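Local coordinates for toll-like receptor 6, Variable lymphocyte receptor B (Mus musculus, PDB 3A79), which probably pairs with Toll-like receptor 2 to sense diacylated bacterial lipopeptides, here as an extracellular domain fused to part of a hagfish variable lymphocyte receptor, at residues L91-F96 with C117-S122; D134-C139 with Q160-P165; K140-L145 with L164-L169; L148-L153 with L171-L176. All blocks are in the same frame, centred on the assembly; numbering follows the deposited sequence.

Contact 1 of 4, residues L91-F96 with C117-S122; sequences LDFHVF and CCPMAS. With NAG (2-acetamido-2-deoxy-beta-D-glucopyranose), chain L.
Phe93 and Phe96 meet the loop 117-122 through Cys118, Pro119 and Met120, joining the loops of two successive leucine-rich repeats in the Toll-like receptor 6 part of the fusion. Cys118 touches through its backbone: its O approaches Phe93 CB, while SG, set anti to the backbone N (chi1 -157°), turns outward to NAG O7, 3.0 Å away. Pro119 puts its CA over one face of the Phe93 ring, toward the rim, 3.9 Å from the ring centroid in a CH-pi contact, and its CG meets Phe93 CE1 at 3.6 Å. On the turn side, Asp92 OD1 accepts from His94 N at 3.0 Å, an Asx turn within the type I turn 92-95, which includes Phe93. With a serine in place of Phe93, Pro119 would probably lose its aromatic seat and a gap would open beside the Met120 methyl. Leu105 of the neighbouring strand touches both phenylalanines. Met120 bends at chi2 and chi3, and its side chain runs at about a right angle to those of Phe93 and Phe96, making Met-aromatic contacts; its SD stands obliquely to the Phe96 ring, 4.0 Å from the centroid, with CD1 the nearest ring atom.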
loop_
_atom_site.group_PDB
_atom_site.type_symbol
_atom_site.label_atom_id
_atom_site.label_comp_id
_atom_site.label_asym_id
_atom_site.label_seq_id
_atom_site.Cartn_x
_atom_site.Cartn_y
_atom_site.Cartn_z
ATOM N N LEU B 91 -30.535 30.461 35.706
ATOM C CA LEU B 91 -31.416 30.628 34.557
ATOM C C LEU B 91 -32.872 30.711 35.003
ATOM O O LEU B 91 -33.441 29.725 35.464
ATOM C CB LEU B 91 -31.247 29.475 33.569
ATOM C CG LEU B 91 -31.516 29.838 32.108
ATOM C CD1 LEU B 91 -32.102 28.652 31.356
ATOM C CD2 LEU B 91 -32.437 31.047 32.018
ATOM N N ASP B 92 -33.470 31.887 34.851
ATOM C CA ASP B 92 -34.866 32.091 35.200
ATOM C C ASP B 92 -35.761 31.893 33.969
ATOM O O ASP B 92 -35.748 32.709 33.058
ATOM C CB ASP B 92 -35.039 33.489 35.797
ATOM C CG ASP B 92 -36.441 33.733 36.351
ATOM O OD1 ASP B 92 -37.352 32.919 36.087
ATOM O OD2 ASP B 92 -36.632 34.754 37.051
ATOM N N PHE B 93 -36.532 30.806 33.942
ATOM C CA PHE B 93 -37.389 30.497 32.794
ATOM C C PHE B 93 -38.516 31.497 32.541
ATOM O O PHE B 93 -39.236 31.371 31.558
ATOM C CB PHE B 93 -38.000 29.102 32.911
ATOM C CG PHE B 93 -37.050 27.996 32.601
ATOM C CD1 PHE B 93 -36.805 26.997 33.524
ATOM C CD2 PHE B 93 -36.398 27.947 31.389
ATOM C CE1 PHE B 93 -35.920 25.968 33.238
ATOM C CE2 PHE B 93 -35.509 26.921 31.101
ATOM C CZ PHE B 93 -35.270 25.930 32.029
ATOM N N HIS B 94 -38.693 32.469 33.426
ATOM C CA HIS B 94 -39.721 33.484 33.203
ATOM C C HIS B 94 -39.151 34.537 32.255
ATOM O O HIS B 94 -39.870 35.210 31.511
ATOM C CB HIS B 94 -40.176 34.110 34.526
ATOM C CG HIS B 94 -41.312 35.076 34.377
ATOM N ND1 HIS B 94 -42.605 34.672 34.121
ATOM C CD2 HIS B 94 -41.348 36.430 34.443
ATOM C CE1 HIS B 94 -43.389 35.732 34.037
ATOM N NE2 HIS B 94 -42.651 36.812 34.227
ATOM N N VAL B 95 -37.834 34.658 32.296
ATOM C CA VAL B 95 -37.091 35.500 31.378
ATOM C C VAL B 95 -37.591 35.384 29.924
ATOM O O VAL B 95 -37.602 36.370 29.193
ATOM C CB VAL B 95 -35.591 35.166 31.499
ATOM C CG1 VAL B 95 -34.920 35.078 30.135
ATOM C CG2 VAL B 95 -34.903 36.142 32.462
ATOM N N PHE B 96 -38.023 34.188 29.524
ATOM C CA PHE B 96 -38.543 33.954 28.172
ATOM C C PHE B 96 -40.030 34.305 28.000
ATOM O O PHE B 96 -40.692 33.785 27.095
ATOM C CB PHE B 96 -38.347 32.492 27.762
ATOM C CG PHE B 96 -36.929 32.027 27.814
ATOM C CD1 PHE B 96 -36.521 31.124 28.774
ATOM C CD2 PHE B 96 -36.006 32.478 26.900
ATOM C CE1 PHE B 96 -35.215 30.680 28.826
ATOM C CE2 PHE B 96 -34.690 32.047 26.949
ATOM C CZ PHE B 96 -34.296 31.145 27.916
ATOM N N CYS B 117 -38.409 26.500 38.150
ATOM C CA CYS B 117 -38.994 25.163 38.103
ATOM C C CYS B 117 -39.919 24.945 36.900
ATOM O O CYS B 117 -40.192 23.803 36.520
ATOM C CB CYS B 117 -39.712 24.829 39.416
ATOM S SG CYS B 117 -38.718 23.932 40.666
ATOM N N CYS B 118 -40.386 26.030 36.284
ATOM C CA CYS B 118 -41.315 25.887 35.166
ATOM C C CYS B 118 -40.803 26.399 33.814
ATOM O O CYS B 118 -40.970 27.581 33.486
ATOM C CB CYS B 118 -42.656 26.524 35.496
ATOM S SG CYS B 118 -43.986 25.849 34.500
ATOM N N PRO B 119 -40.187 25.495 33.026
ATOM C CA PRO B 119 -39.746 25.711 31.648
ATOM C C PRO B 119 -40.924 25.959 30.726
ATOM O O PRO B 119 -42.006 25.425 30.955
ATOM C CB PRO B 119 -39.102 24.371 31.277
ATOM C CG PRO B 119 -38.696 23.786 32.548
ATOM C CD PRO B 119 -39.775 24.170 33.512
ATOM N N MET B 120 -40.700 26.751 29.681
ATOM C CA MET B 120 -41.758 27.107 28.738
ATOM C C MET B 120 -42.366 25.878 28.053
ATOM O O MET B 120 -41.658 24.982 27.586
ATOM C CB MET B 120 -41.251 28.133 27.713
ATOM C CG MET B 120 -39.867 27.819 27.139
ATOM S SD MET B 120 -38.535 28.866 27.752
ATOM C CE MET B 120 -39.349 29.559 29.183
ATOM N N ALA B 121 -43.692 25.841 28.010
ATOM C CA ALA B 121 -44.409 24.703 27.446
ATOM C C ALA B 121 -44.144 24.530 25.950
ATOM O O ALA B 121 -44.464 23.495 25.363
ATOM C CB ALA B 121 -45.903 24.839 27.717
ATOM N N SER B 122 -43.552 25.550 25.341
ATOM C CA SER B 122 -43.258 25.527 23.914
ATOM C C SER B 122 -42.043 24.669 23.545
ATOM O O SER B 122 -41.792 24.409 22.370
ATOM C CB SER B 122 -43.039 26.939 23.416
ATOM O OG SER B 122 -43.199 26.942 22.018
HETATM C C1 NAG L . -48.563 24.845 30.884
HETATM C C2 NAG L . -48.453 26.327 31.303
HETATM C C3 NAG L . -49.631 27.236 30.867
HETATM C C4 NAG L . -49.862 27.042 29.364
HETATM C C5 NAG L . -49.975 25.560 28.996
HETATM C C6 NAG L . -49.948 25.443 27.476
HETATM C C7 NAG L . -47.021 26.921 33.141
HETATM C C8 NAG L . -47.005 27.629 34.466
HETATM N N2 NAG L . -48.185 26.421 32.728
HETATM O O3 NAG L . -49.440 28.624 31.184
HETATM O O4 NAG L . -51.018 27.722 28.897
HETATM O O5 NAG L . -48.951 24.719 29.518
HETATM O O6 NAG L . -49.799 24.089 27.121
HETATM O O7 NAG L . -45.990 26.821 32.472
#

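Contact 2 of 4, residues D134-C139 with Q160-P165; sequences DVLPVC and QLDLLP
From Val135 to Cys139 the chain runs almost parallel to Asp162-Pro165, the end-to-end directions 14° apart, with Leu136 facing Asp162, Val138 facing Leu163 and Cys139 facing Pro165 at CA separations of 6.4 to 6.8 Å. Neither segment is a regular helix or strand; a type I turn from Leu161 to Leu164, closed by Leu164 N to Leu161 O, shapes the second. Val138 divides its branches between two partners. CG1, anti to the backbone N (chi1 179°), meets Pro165 CB at 4.0 Å, and CG2 meets Leu163 CD2 at 3.4 Å, the Val138 and Leu163 side chains crossing at about a right angle. Leu136 lays CD2 against the CB of Asp162, 3.9 Å away, and Val135 CG2 comes beside the carboxylate at OD2. That carboxylate also has a long, weak ion pair with Arg159 through OD1. Pro165 CB and CG rest on Cys139 O, whose residue is tied by a disulfide to Cys117 in the preceding repeat. Leu153 of the strand 150-154 packs against Leu136, Val138 and Leu163 from the solenoid interior. As no hydrogen bond joins the segments, these adjacent leucine-rich-repeat loops of the Toll-like receptor 6 part fit mainly by van der Waals packing.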
loop_
_atom_site.group_PDB
_atom_site.type_symbol
_atom_site.label_atom_id
_atom_site.label_comp_id
_atom_site.label_asym_id
_atom_site.label_seq_id
_atom_site.Cartn_x
_atom_site.Cartn_y
_atom_site.Cartn_z
ATOM N N ASP B 134 -25.998 20.295 41.306
ATOM C CA ASP B 134 -25.844 19.364 42.407
ATOM C C ASP B 134 -26.703 18.144 42.093
ATOM O O ASP B 134 -26.194 17.038 41.890
ATOM C CB ASP B 134 -26.323 20.031 43.702
ATOM C CG ASP B 134 -25.629 19.488 44.944
ATOM O OD1 ASP B 134 -25.877 20.026 46.047
ATOM O OD2 ASP B 134 -24.831 18.532 44.825
ATOM N N VAL B 135 -28.015 18.356 42.036
ATOM C CA VAL B 135 -28.942 17.276 41.742
ATOM C C VAL B 135 -29.821 17.596 40.531
ATOM O O VAL B 135 -30.181 18.751 40.304
ATOM C CB VAL B 135 -29.816 16.939 42.974
ATOM C CG1 VAL B 135 -31.126 17.719 42.942
ATOM C CG2 VAL B 135 -30.080 15.436 43.032
ATOM N N LEU B 136 -30.141 16.567 39.749
ATOM C CA LEU B 136 -31.023 16.694 38.584
ATOM C C LEU B 136 -32.129 17.751 38.748
ATOM O O LEU B 136 -33.033 17.568 39.551
ATOM C CB LEU B 136 -31.649 15.333 38.287
ATOM C CG LEU B 136 -31.185 14.530 37.070
ATOM C CD1 LEU B 136 -29.868 15.052 36.483
ATOM C CD2 LEU B 136 -31.130 13.026 37.384
ATOM N N PRO B 137 -32.076 18.842 37.956
ATOM C CA PRO B 137 -32.942 20.029 38.071
ATOM C C PRO B 137 -34.382 19.846 37.576
ATOM O O PRO B 137 -35.088 20.840 37.425
ATOM C CB PRO B 137 -32.257 21.053 37.158
ATOM C CG PRO B 137 -30.998 20.414 36.684
ATOM C CD PRO B 137 -31.185 18.953 36.792
ATOM N N VAL B 138 -34.802 18.614 37.317
ATOM C CA VAL B 138 -36.147 18.338 36.833
ATOM C C VAL B 138 -37.175 18.508 37.942
ATOM O O VAL B 138 -37.295 17.642 38.809
ATOM C CB VAL B 138 -36.249 16.895 36.323
ATOM C CG1 VAL B 138 -37.668 16.588 35.846
ATOM C CG2 VAL B 138 -35.235 16.660 35.221
ATOM N N CYS B 139 -37.916 19.617 37.916
ATOM C CA CYS B 139 -38.963 19.865 38.910
ATOM C C CYS B 139 -40.277 19.216 38.478
ATOM O O CYS B 139 -40.400 18.735 37.358
ATOM C CB CYS B 139 -39.202 21.364 39.121
ATOM S SG CYS B 139 -37.818 22.401 39.658
ATOM N N GLN B 160 -33.657 7.496 42.984
ATOM C CA GLN B 160 -34.398 6.669 42.035
ATOM C C GLN B 160 -35.421 7.474 41.260
ATOM O O GLN B 160 -35.629 7.266 40.066
ATOM C CB GLN B 160 -35.089 5.491 42.728
ATOM C CG GLN B 160 -35.533 4.421 41.739
ATOM C CD GLN B 160 -36.647 3.529 42.263
ATOM O OE1 GLN B 160 -37.301 3.849 43.257
ATOM N NE2 GLN B 160 -36.870 2.400 41.581
ATOM N N LEU B 161 -36.046 8.416 41.949
ATOM C CA LEU B 161 -37.235 9.071 41.436
ATOM C C LEU B 161 -37.010 10.424 40.766
ATOM O O LEU B 161 -37.971 11.112 40.453
ATOM C CB LEU B 161 -38.242 9.231 42.574
ATOM C CG LEU B 161 -39.007 7.975 42.958
ATOM C CD1 LEU B 161 -40.199 8.369 43.805
ATOM C CD2 LEU B 161 -39.455 7.262 41.708
ATOM N N ASP B 162 -35.758 10.806 40.538
ATOM C CA ASP B 162 -35.459 12.176 40.117
ATOM C C ASP B 162 -36.135 12.592 38.806
ATOM O O ASP B 162 -36.572 13.728 38.678
ATOM C CB ASP B 162 -33.947 12.441 40.075
ATOM C CG ASP B 162 -33.359 12.761 41.454
ATOM O OD1 ASP B 162 -34.115 12.839 42.450
ATOM O OD2 ASP B 162 -32.125 12.938 41.541
ATOM N N LEU B 163 -36.245 11.671 37.850
ATOM C CA LEU B 163 -36.849 11.990 36.554
ATOM C C LEU B 163 -38.330 11.606 36.440
ATOM O O LEU B 163 -38.831 11.341 35.348
ATOM C CB LEU B 163 -36.054 11.342 35.415
ATOM C CG LEU B 163 -34.609 11.819 35.299
ATOM C CD1 LEU B 163 -33.821 11.004 34.273
ATOM C CD2 LEU B 163 -34.621 13.289 34.955
ATOM N N LEU B 164 -39.031 11.585 37.566
ATOM C CA LEU B 164 -40.423 11.141 37.586
ATOM C C LEU B 164 -41.352 12.114 36.851
ATOM O O LEU B 164 -42.242 11.691 36.117
ATOM C CB LEU B 164 -40.903 10.917 39.028
ATOM C CG LEU B 164 -41.676 9.619 39.287
ATOM C CD1 LEU B 164 -42.788 9.802 40.323
ATOM C CD2 LEU B 164 -42.244 9.084 37.983
ATOM N N PRO B 165 -41.151 13.422 37.048
ATOM C CA PRO B 165 -42.005 14.383 36.346
ATOM C C PRO B 165 -41.990 14.264 34.812
ATOM O O PRO B 165 -42.975 14.644 34.174
ATOM C CB PRO B 165 -41.447 15.727 36.803
ATOM C CG PRO B 165 -40.884 15.436 38.164
ATOM C CD PRO B 165 -40.297 14.075 38.055
#

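Contact 3 of 4, residues K140-L145 with L164-L169; sequences KEFGNL and LPVAHL. With NAG (2-acetamido-2-deoxy-beta-D-glucopyranose), chain L.
Asn144 N donates to Glu141 O at 2.8 Å, a bond at the end of the short 3-10 segment 140-143, whose Phe142 and Gly143 meet Pro165, Val166 and Leu169. On the facing side, Ala167 N to Leu164 O at 3.1 Å closes a turn that presents Pro165 and Val166. Pro165 CG and CB rest on the Lys140 backbone, Pro165 CG 3.7 Å from Lys140 CA, while Pro165 O receives a weak CA-H...O contact from Gly143 CA at 3.5 Å. Phe142 and Val166 lie side by side and point the same way. Val166 CG1 touches Phe142 CB at 3.5 Å and also sits at the edge of the ring, near its plane; the phenyl group itself, with CG anti to the carbonyl carbon (chi1 -78°), leads off to Pro119 of the preceding turn. In this way consecutive leucine-rich repeats of the Toll-like receptor 6 part pack one loop on the next along the solenoid. Leu169 fits its two methyls among backbone carbonyls: CD2 approaches Leu145 O at 3.4 Å and lies near Gly143 O, and CD1 faces Phe142 O. A serine in place of Leu169 would probably open a gap beside these carbonyls and remove the apolar cover of the turn's end. The CB of Asn144 is directed away from segment 164-169, and ND2 carries the N-linked glycan through its covalent bond to NAG C1.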
loop_
_atom_site.group_PDB
_atom_site.type_symbol
_atom_site.label_atom_id
_atom_site.label_comp_id
_atom_site.label_asym_id
_atom_site.label_seq_id
_atom_site.Cartn_x
_atom_site.Cartn_y
_atom_site.Cartn_z
ATOM N N LYS B 140 -41.272 19.234 39.360
ATOM C CA LYS B 140 -42.543 18.576 39.075
ATOM C C LYS B 140 -43.294 19.190 37.885
ATOM O O LYS B 140 -44.087 18.513 37.228
ATOM C CB LYS B 140 -43.435 18.556 40.326
ATOM C CG LYS B 140 -44.069 19.894 40.683
ATOM C CD LYS B 140 -45.223 19.695 41.643
ATOM C CE LYS B 140 -45.405 20.896 42.559
ATOM N NZ LYS B 140 -46.485 20.669 43.584
ATOM N N GLU B 141 -43.043 20.465 37.607
ATOM C CA GLU B 141 -43.787 21.163 36.565
ATOM C C GLU B 141 -43.374 20.714 35.169
ATOM O O GLU B 141 -44.101 20.944 34.198
ATOM C CB GLU B 141 -43.643 22.681 36.701
ATOM C CG GLU B 141 -44.442 23.298 37.836
ATOM C CD GLU B 141 -43.686 23.284 39.149
ATOM O OE1 GLU B 141 -42.552 22.764 39.170
ATOM O OE2 GLU B 141 -44.219 23.793 40.162
ATOM N N PHE B 142 -42.208 20.076 35.076
ATOM C CA PHE B 142 -41.701 19.555 33.805
ATOM C C PHE B 142 -42.717 18.641 33.128
ATOM O O PHE B 142 -42.535 18.234 31.990
ATOM C CB PHE B 142 -40.383 18.799 34.007
ATOM C CG PHE B 142 -39.184 19.689 34.171
ATOM C CD1 PHE B 142 -38.010 19.418 33.482
ATOM C CD2 PHE B 142 -39.231 20.796 35.013
ATOM C CE1 PHE B 142 -36.900 20.235 33.630
ATOM C CE2 PHE B 142 -38.122 21.618 35.167
ATOM C CZ PHE B 142 -36.953 21.336 34.474
ATOM N N GLY B 143 -43.786 18.315 33.837
ATOM C CA GLY B 143 -44.827 17.484 33.277
ATOM C C GLY B 143 -45.616 18.226 32.224
ATOM O O GLY B 143 -46.160 17.590 31.324
ATOM N N ASN B 144 -45.667 19.560 32.340
ATOM C CA ASN B 144 -46.424 20.432 31.423
ATOM C C ASN B 144 -45.757 20.530 30.050
ATOM O O ASN B 144 -46.386 20.935 29.070
ATOM C CB ASN B 144 -46.626 21.837 32.030
ATOM C CG ASN B 144 -47.635 22.692 31.249
ATOM O OD1 ASN B 144 -48.603 22.168 30.706
ATOM N ND2 ASN B 144 -47.401 24.019 31.200
ATOM N N LEU B 145 -44.480 20.154 30.000
ATOM C CA LEU B 145 -43.713 20.138 28.762
ATOM C C LEU B 145 -44.124 18.972 27.875
ATOM O O LEU B 145 -43.288 18.165 27.472
ATOM C CB LEU B 145 -42.217 20.040 29.059
ATOM C CG LEU B 145 -41.593 21.068 30.001
ATOM C CD1 LEU B 145 -40.085 21.078 29.813
ATOM C CD2 LEU B 145 -42.159 22.447 29.750
ATOM N N LEU B 164 -39.031 11.585 37.566
ATOM C CA LEU B 164 -40.423 11.141 37.586
ATOM C C LEU B 164 -41.352 12.114 36.851
ATOM O O LEU B 164 -42.242 11.691 36.117
ATOM C CB LEU B 164 -40.903 10.917 39.028
ATOM C CG LEU B 164 -41.676 9.619 39.287
ATOM C CD1 LEU B 164 -42.788 9.802 40.323
ATOM C CD2 LEU B 164 -42.244 9.084 37.983
ATOM N N PRO B 165 -41.151 13.422 37.048
ATOM C CA PRO B 165 -42.005 14.383 36.346
ATOM C C PRO B 165 -41.990 14.264 34.812
ATOM O O PRO B 165 -42.975 14.644 34.174
ATOM C CB PRO B 165 -41.447 15.727 36.803
ATOM C CG PRO B 165 -40.884 15.436 38.164
ATOM C CD PRO B 165 -40.297 14.075 38.055
ATOM N N VAL B 166 -40.919 13.748 34.216
ATOM C CA VAL B 166 -40.917 13.596 32.756
ATOM C C VAL B 166 -41.147 12.154 32.260
ATOM O O VAL B 166 -40.899 11.843 31.094
ATOM C CB VAL B 166 -39.666 14.247 32.077
ATOM C CG1 VAL B 166 -39.605 15.746 32.390
ATOM C CG2 VAL B 166 -38.367 13.559 32.485
ATOM N N ALA B 167 -41.659 11.293 33.136
ATOM C CA ALA B 167 -41.855 9.884 32.809
ATOM C C ALA B 167 -43.034 9.629 31.882
ATOM O O ALA B 167 -43.213 8.518 31.385
ATOM C CB ALA B 167 -42.012 9.076 34.072
ATOM N N HIS B 168 -43.838 10.655 31.640
ATOM C CA HIS B 168 -45.009 10.485 30.791
ATOM C C HIS B 168 -44.956 11.299 29.507
ATOM O O HIS B 168 -45.998 11.610 28.930
ATOM C CB HIS B 168 -46.279 10.837 31.553
ATOM C CG HIS B 168 -46.578 9.911 32.686
ATOM N ND1 HIS B 168 -47.558 8.944 32.617
ATOM C CD2 HIS B 168 -46.032 9.807 33.920
ATOM C CE1 HIS B 168 -47.601 8.286 33.760
ATOM N NE2 HIS B 168 -46.686 8.790 34.568
ATOM N N LEU B 169 -43.751 11.642 29.060
ATOM C CA LEU B 169 -43.580 12.360 27.800
ATOM C C LEU B 169 -43.013 11.412 26.765
ATOM O O LEU B 169 -42.344 10.439 27.112
ATOM C CB LEU B 169 -42.628 13.533 27.979
ATOM C CG LEU B 169 -42.907 14.398 29.204
ATOM C CD1 LEU B 169 -41.686 15.230 29.559
ATOM C CD2 LEU B 169 -44.128 15.273 28.971
HETATM C C1 NAG L . -48.563 24.845 30.884
HETATM C C2 NAG L . -48.453 26.327 31.303
HETATM C C3 NAG L . -49.631 27.236 30.867
HETATM C C4 NAG L . -49.862 27.042 29.364
HETATM C C5 NAG L . -49.975 25.560 28.996
HETATM C C6 NAG L . -49.948 25.443 27.476
HETATM C C7 NAG L . -47.021 26.921 33.141
HETATM C C8 NAG L . -47.005 27.629 34.466
HETATM N N2 NAG L . -48.185 26.421 32.728
HETATM O O3 NAG L . -49.440 28.624 31.184
HETATM O O4 NAG L . -51.018 27.722 28.897
HETATM O O5 NAG L . -48.951 24.719 29.518
HETATM O O6 NAG L . -49.799 24.089 27.121
HETATM O O7 NAG L . -45.990 26.821 32.472
#

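Contact 4 of 4, residues L148-L153 with L171-L176; sequences LTFLGL and LSCILL
Phe150-Leu153 and Cys173-Leu176 pair as parallel strands, their axes 4.6 Å apart at closest approach and 9° from parallel, with Phe150 beside Cys173, Leu151 beside Ile174, Gly152 beside Leu175 and Leu153 beside Leu176. The backbone bonds alternate: Leu151 N to Cys173 O, Leu175 N to Leu151 O and Leu153 N to Leu175 O, the last 2.7 Å long. At the start, Thr149 O accepts two donors, Ser172 N at 2.8 Å and Cys173 N at 3.1 Å, where the second chain turns a corner. Phe150 CG is anti to the backbone N (chi1 174°), which lays the ring forward along the strand, towards Gly152. Its CD1 meets Cys173 CB at 3.7 Å, with SG oblique to the ring, and CZ reaches Leu175 CB at 4.1 Å; the phenyl group also stacks with His125 on the neighbouring strand. Such parallel strands, one per repeat, line the concave surface of the leucine-rich-repeat solenoid of the Toll-like receptor 6 part. Leu151, Leu153, Ile174 and Leu176 point to the other face, into the core, where Leu153 CB and Leu176 CD1 are 4.1 Å apart. Leu171 adds CD2 to that layer, crossing Leu148 obliquely, Leu148 CG to Leu171 CD2 4.1 Å, and lying beside Leu151 CB.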
loop_
_atom_site.group_PDB
_atom_site.type_symbol
_atom_site.label_atom_id
_atom_site.label_comp_id
_atom_site.label_asym_id
_atom_site.label_seq_id
_atom_site.Cartn_x
_atom_site.Cartn_y
_atom_site.Cartn_z
ATOM N N LEU B 148 -42.180 18.167 24.714
ATOM C CA LEU B 148 -40.744 17.923 24.891
ATOM C C LEU B 148 -40.254 16.617 24.283
ATOM O O LEU B 148 -40.837 15.560 24.517
ATOM C CB LEU B 148 -40.356 17.964 26.368
ATOM C CG LEU B 148 -38.838 17.912 26.571
ATOM C CD1 LEU B 148 -38.221 19.163 25.997
ATOM C CD2 LEU B 148 -38.448 17.739 28.042
ATOM N N THR B 149 -39.161 16.691 23.528
ATOM C CA THR B 149 -38.621 15.509 22.862
ATOM C C THR B 149 -37.129 15.255 23.157
ATOM O O THR B 149 -36.670 14.101 23.231
ATOM C CB THR B 149 -38.890 15.560 21.347
ATOM O OG1 THR B 149 -39.239 14.253 20.896
ATOM C CG2 THR B 149 -37.675 16.071 20.569
ATOM N N PHE B 150 -36.376 16.330 23.341
ATOM C CA PHE B 150 -34.987 16.198 23.743
ATOM C C PHE B 150 -34.769 16.819 25.111
ATOM O O PHE B 150 -35.116 17.982 25.335
ATOM C CB PHE B 150 -34.079 16.870 22.726
ATOM C CG PHE B 150 -32.639 16.898 23.127
ATOM C CD1 PHE B 150 -31.713 16.102 22.474
ATOM C CD2 PHE B 150 -32.209 17.727 24.154
ATOM C CE1 PHE B 150 -30.391 16.125 22.835
ATOM C CE2 PHE B 150 -30.880 17.758 24.526
ATOM C CZ PHE B 150 -29.968 16.957 23.863
ATOM N N LEU B 151 -34.184 16.039 26.016
ATOM C CA LEU B 151 -33.872 16.511 27.358
ATOM C C LEU B 151 -32.414 16.231 27.703
ATOM O O LEU B 151 -31.952 15.102 27.596
ATOM C CB LEU B 151 -34.799 15.858 28.374
ATOM C CG LEU B 151 -34.594 16.318 29.814
ATOM C CD1 LEU B 151 -34.471 17.828 29.858
ATOM C CD2 LEU B 151 -35.734 15.840 30.686
ATOM N N GLY B 152 -31.691 17.274 28.100
ATOM C CA GLY B 152 -30.279 17.153 28.406
ATOM C C GLY B 152 -30.041 17.563 29.839
ATOM O O GLY B 152 -30.415 18.656 30.245
ATOM N N LEU B 153 -29.417 16.686 30.614
ATOM C CA LEU B 153 -29.265 16.912 32.041
ATOM C C LEU B 153 -27.869 16.567 32.545
ATOM O O LEU B 153 -27.130 15.805 31.912
ATOM C CB LEU B 153 -30.299 16.080 32.791
ATOM C CG LEU B 153 -31.727 16.405 32.374
ATOM C CD1 LEU B 153 -32.668 15.337 32.841
ATOM C CD2 LEU B 153 -32.121 17.751 32.938
ATOM N N LEU B 171 -40.424 11.109 24.878
ATOM C CA LEU B 171 -39.061 11.551 24.681
ATOM C C LEU B 171 -38.337 10.773 23.586
ATOM O O LEU B 171 -38.602 9.586 23.369
ATOM C CB LEU B 171 -38.290 11.422 25.991
ATOM C CG LEU B 171 -38.665 12.400 27.097
ATOM C CD1 LEU B 171 -38.000 11.959 28.376
ATOM C CD2 LEU B 171 -38.258 13.823 26.728
ATOM N N SER B 172 -37.406 11.458 22.915
ATOM C CA SER B 172 -36.563 10.853 21.890
ATOM C C SER B 172 -35.085 10.800 22.288
ATOM O O SER B 172 -34.388 9.824 21.985
ATOM C CB SER B 172 -36.730 11.576 20.559
ATOM O OG SER B 172 -37.759 10.978 19.800
ATOM N N CYS B 173 -34.599 11.844 22.957
ATOM C CA CYS B 173 -33.261 11.767 23.532
ATOM C C CYS B 173 -33.205 12.279 24.960
ATOM O O CYS B 173 -33.723 13.350 25.271
ATOM C CB CYS B 173 -32.209 12.481 22.670
ATOM S SG CYS B 173 -30.481 12.023 23.108
ATOM N N ILE B 174 -32.587 11.476 25.820
ATOM C CA ILE B 174 -32.166 11.900 27.144
ATOM C C ILE B 174 -30.647 11.890 27.159
ATOM O O ILE B 174 -30.009 10.839 27.126
ATOM C CB ILE B 174 -32.713 10.978 28.264
ATOM C CG1 ILE B 174 -34.237 11.082 28.330
ATOM C CG2 ILE B 174 -32.104 11.345 29.620
ATOM C CD1 ILE B 174 -34.808 10.721 29.664
ATOM N N LEU B 175 -30.067 13.078 27.159
ATOM C CA LEU B 175 -28.632 13.195 27.278
ATOM C C LEU B 175 -28.335 13.472 28.742
ATOM O O LEU B 175 -28.905 14.385 29.330
ATOM C CB LEU B 175 -28.097 14.320 26.387
ATOM C CG LEU B 175 -26.612 14.556 26.642
ATOM C CD1 LEU B 175 -25.798 13.375 26.161
ATOM C CD2 LEU B 175 -26.141 15.813 26.006
ATOM N N LEU B 176 -27.451 12.672 29.328
ATOM C CA LEU B 176 -27.151 12.772 30.751
ATOM C C LEU B 176 -25.662 12.608 31.015
ATOM O O LEU B 176 -25.041 11.650 30.553
ATOM C CB LEU B 176 -27.920 11.695 31.491
ATOM C CG LEU B 176 -27.792 11.553 32.997
ATOM C CD1 LEU B 176 -27.906 12.902 33.694
ATOM C CD2 LEU B 176 -28.894 10.603 33.446
#

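In the fold
Contacts 2, 3 and 4 join the same two turns of the Toll-like receptor 6 solenoid; contact 1 lies in the turns before. Contacts 1 and 2, centres about 17 Å apart, are joined by the disulfide between Cys117 SG and Cys139 SG, 2.0 Å long. Contact 3 touches both: Phe142 CE2 packs 3.4 Å from Pro119 CG of contact 1, and Leu164 and Pro165 are shared with contact 2. Contact 4 has its centre about 13 Å from that of contact 2 and about 12 Å from that of contact 3, and meets both through the core, Leu153 CD1 to Leu163 CD2 at 3.5 Å and Leu151 to Val166. Contacts 1 and 3 touch the same glycan, attached at Asn144.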